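Long-range contact in enoyl-CoA hydratase (Mycobacterium tuberculosis, PDB 5KJP), which probably catalyses the reversible hydration of unsaturated acyl-CoA thioesters in fatty acid metabolism, as a member of the crotonase superfamily: residues A[38-43]-A[83-88]. Residues are numbered along the deposited sequence; the frame is centred on the assembly and turned at random.
Sequences AVNAAV and RGENVV
E85 reaches across to the first turn of helix 41-56 and takes the backbone N-H of A41 on OE1: A41 N to E85 OE1 is 3.0 Å, the N-H...O angle is 164°, and the donor lies nearly along the carboxylate C-O axis. CG sits anti to the carbonyl carbon (chi1 -67°) and the chain stays extended beyond it, which brings E85 OE1 alongside the methyl of A41, 3.3 Å from A41 CB. A water shared by OE1 and A42 N extends the grip to a second N-H of this turn, where the helix N-terminus would probably help to keep the acid ionised. N40 caps the same helix, its OD1 accepting from V43 N at 2.9 Å; its amide plane is turned 32° from the carboxylate, and a water links N40 ND2 to E85 OE2. On the apolar side of the contact, V87 divides its two methyls: V87 CG1 lies 3.3 Å from V39 O and 4.0 Å from V39 CG1, while CG2 faces the backbone at A41. A further water joins A41 O to N86 O. The contact thus ties the start of helix 41-56 to the loop that follows the Schellman end of helix 78-82, with A80 beside N40 and E85, and L94 of strand 93-94 against V39 and V87.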
ATOM      1  N   ALA A  38     -24.058  12.689  13.944  1.00 20.39           N
ATOM      2  CA  ALA A  38     -23.438  13.680  13.075  1.00 22.37           C
ATOM      3  C   ALA A  38     -22.623  14.665  13.904  1.00 20.78           C
ATOM      4  O   ALA A  38     -22.999  15.013  15.021  1.00 19.51           O
ATOM      5  CB  ALA A  38     -24.494  14.421  12.250  1.00 18.75           C
ATOM      6  N   VAL A  39     -21.504  15.111  13.354  1.00 16.79           N
ATOM      7  CA  VAL A  39     -20.617  16.003  14.085  1.00 18.01           C
ATOM      8  C   VAL A  39     -21.050  17.460  13.955  1.00 19.86           C
ATOM      9  O   VAL A  39     -20.983  18.044  12.872  1.00 18.76           O
ATOM     10  CB  VAL A  39     -19.159  15.857  13.602  1.00 21.11           C
ATOM     11  CG1 VAL A  39     -18.231  16.791  14.388  1.00 16.97           C
ATOM     12  CG2 VAL A  39     -18.703  14.397  13.721  1.00 20.00           C
ATOM     13  N   ASN A  40     -21.511  18.036  15.063  1.00 18.84           N
ATOM     14  CA  ASN A  40     -21.734  19.476  15.141  1.00 20.77           C
ATOM     15  C   ASN A  40     -20.608  20.125  15.946  1.00 21.15           C
ATOM     16  O   ASN A  40     -19.589  19.478  16.225  1.00 18.93           O
ATOM     17  CB  ASN A  40     -23.100  19.793  15.757  1.00 20.13           C
ATOM     18  CG  ASN A  40     -23.264  19.221  17.157  1.00 25.26           C
ATOM     19  OD1 ASN A  40     -22.339  18.624  17.712  1.00 25.35           O
ATOM     20  ND2 ASN A  40     -24.449  19.409  17.739  1.00 21.44           N
ATOM     21  N   ALA A  41     -20.785  21.391  16.316  1.00 22.59           N
ATOM     22  CA  ALA A  41     -19.767  22.104  17.089  1.00 27.14           C
ATOM     23  C   ALA A  41     -19.500  21.411  18.424  1.00 32.75           C
ATOM     24  O   ALA A  41     -18.342  21.241  18.818  1.00 25.46           O
ATOM     25  CB  ALA A  41     -20.184  23.552  17.317  1.00 29.42           C
ATOM     26  N   ALA A  42     -20.572  21.011  19.107  1.00 21.50           N
ATOM     27  CA  ALA A  42     -20.459  20.355  20.412  1.00 27.14           C
ATOM     28  C   ALA A  42     -19.666  19.047  20.320  1.00 26.04           C
ATOM     29  O   ALA A  42     -18.785  18.782  21.145  1.00 22.95           O
ATOM     30  CB  ALA A  42     -21.842  20.098  20.998  1.00 22.16           C
ATOM     31  N   VAL A  43     -19.978  18.233  19.317  1.00 20.57           N
ATOM     32  CA  VAL A  43     -19.278  16.965  19.143  1.00 17.76           C
ATOM     33  C   VAL A  43     -17.822  17.196  18.749  1.00 19.70           C
ATOM     34  O   VAL A  43     -16.926  16.521  19.249  1.00 18.32           O
ATOM     35  CB  VAL A  43     -19.953  16.073  18.083  1.00 20.63           C
ATOM     36  CG1 VAL A  43     -19.082  14.862  17.777  1.00 15.82           C
ATOM     37  CG2 VAL A  43     -21.326  15.625  18.566  1.00 18.65           C
ATOM     38  N   ARG A  83     -25.744  26.557   9.219  0.58 26.90           N
ATOM     39  CA  ARG A  83     -26.161  27.723   9.993  0.58 28.92           C
ATOM     40  C   ARG A  83     -25.044  28.319  10.851  0.58 35.27           C
ATOM     41  O   ARG A  83     -25.308  29.112  11.758  0.58 38.95           O
ATOM     42  CB  ARG A  83     -27.362  27.382  10.874  0.58 29.27           C
ATOM     43  CG  ARG A  83     -27.078  26.424  12.004  0.58 34.66           C
ATOM     44  CD  ARG A  83     -27.983  26.746  13.183  0.58 41.22           C
ATOM     45  NE  ARG A  83     -27.389  26.302  14.435  0.58 45.82           N
ATOM     46  CZ  ARG A  83     -27.355  27.028  15.543  0.58 39.69           C
ATOM     47  NH1 ARG A  83     -27.895  28.241  15.566  0.58 30.95           N
ATOM     48  NH2 ARG A  83     -26.781  26.533  16.630  0.58 37.78           N
ATOM     49  N   GLY A  84     -23.802  27.948  10.559  1.00 34.33           N
ATOM     50  CA  GLY A  84     -22.665  28.657  11.117  1.00 48.95           C
ATOM     51  C   GLY A  84     -22.087  28.133  12.421  1.00 47.49           C
ATOM     52  O   GLY A  84     -21.465  28.886  13.168  1.00 46.17           O
ATOM     53  N   GLU A  85     -22.282  26.853  12.710  1.00 37.02           N
ATOM     54  CA  GLU A  85     -21.620  26.269  13.871  1.00 30.23           C
ATOM     55  C   GLU A  85     -20.142  26.087  13.545  1.00 34.33           C
ATOM     56  O   GLU A  85     -19.787  25.778  12.407  1.00 33.96           O
ATOM     57  CB  GLU A  85     -22.259  24.936  14.272  1.00 24.40           C
ATOM     58  CG  GLU A  85     -23.684  25.056  14.792  1.00 34.03           C
ATOM     59  CD  GLU A  85     -24.093  23.879  15.664  1.00 37.76           C
ATOM     60  OE1 GLU A  85     -23.212  23.071  16.035  1.00 28.21           O
ATOM     61  OE2 GLU A  85     -25.297  23.762  15.980  1.00 35.62           O
ATOM     62  N   ASN A  86     -19.274  26.295  14.533  1.00 39.95           N
ATOM     63  CA  ASN A  86     -17.846  26.100  14.317  1.00 38.64           C
ATOM     64  C   ASN A  86     -17.507  24.624  14.423  1.00 36.99           C
ATOM     65  O   ASN A  86     -17.025  24.157  15.457  1.00 33.18           O
ATOM     66  CB  ASN A  86     -17.017  26.911  15.316  1.00 45.66           C
ATOM     67  CG  ASN A  86     -15.539  26.937  14.959  1.00 51.40           C
ATOM     68  OD1 ASN A  86     -15.163  26.730  13.804  1.00 58.87           O
ATOM     69  ND2 ASN A  86     -14.693  27.190  15.950  1.00 55.89           N
ATOM     70  N   VAL A  87     -17.769  23.892  13.346  1.00 28.54           N
ATOM     71  CA  VAL A  87     -17.610  22.445  13.341  1.00 29.05           C
ATOM     72  C   VAL A  87     -16.190  22.038  12.977  1.00 30.68           C
ATOM     73  O   VAL A  87     -15.566  21.240  13.678  1.00 35.02           O
ATOM     74  CB  VAL A  87     -18.587  21.776  12.359  1.00 24.69           C
ATOM     75  CG1 VAL A  87     -18.521  20.263  12.513  1.00 24.85           C
ATOM     76  CG2 VAL A  87     -19.999  22.274  12.602  1.00 20.76           C
ATOM     77  N   VAL A  88     -15.680  22.573  11.873  1.00 27.86           N
ATOM     78  CA  VAL A  88     -14.311  22.278  11.465  1.00 31.12           C
ATOM     79  C   VAL A  88     -13.380  23.290  12.114  1.00 36.66           C
ATOM     80  O   VAL A  88     -13.255  24.423  11.651  1.00 35.18           O
ATOM     81  CB  VAL A  88     -14.137  22.306   9.937  1.00 34.47           C
ATOM     82  CG1 VAL A  88     -12.707  21.931   9.563  1.00 30.68           C
ATOM     83  CG2 VAL A  88     -15.126  21.352   9.274  1.00 39.88           C
TER
HETATM   84  O   HOH W   1     -26.365  21.412  16.455  1.00 32.05           O
HETATM   85  O   HOH W   2     -16.524  23.077  18.138  1.00 30.29           O
HETATM   86  O   HOH W   3     -23.276  22.271  18.617  1.00 32.92           O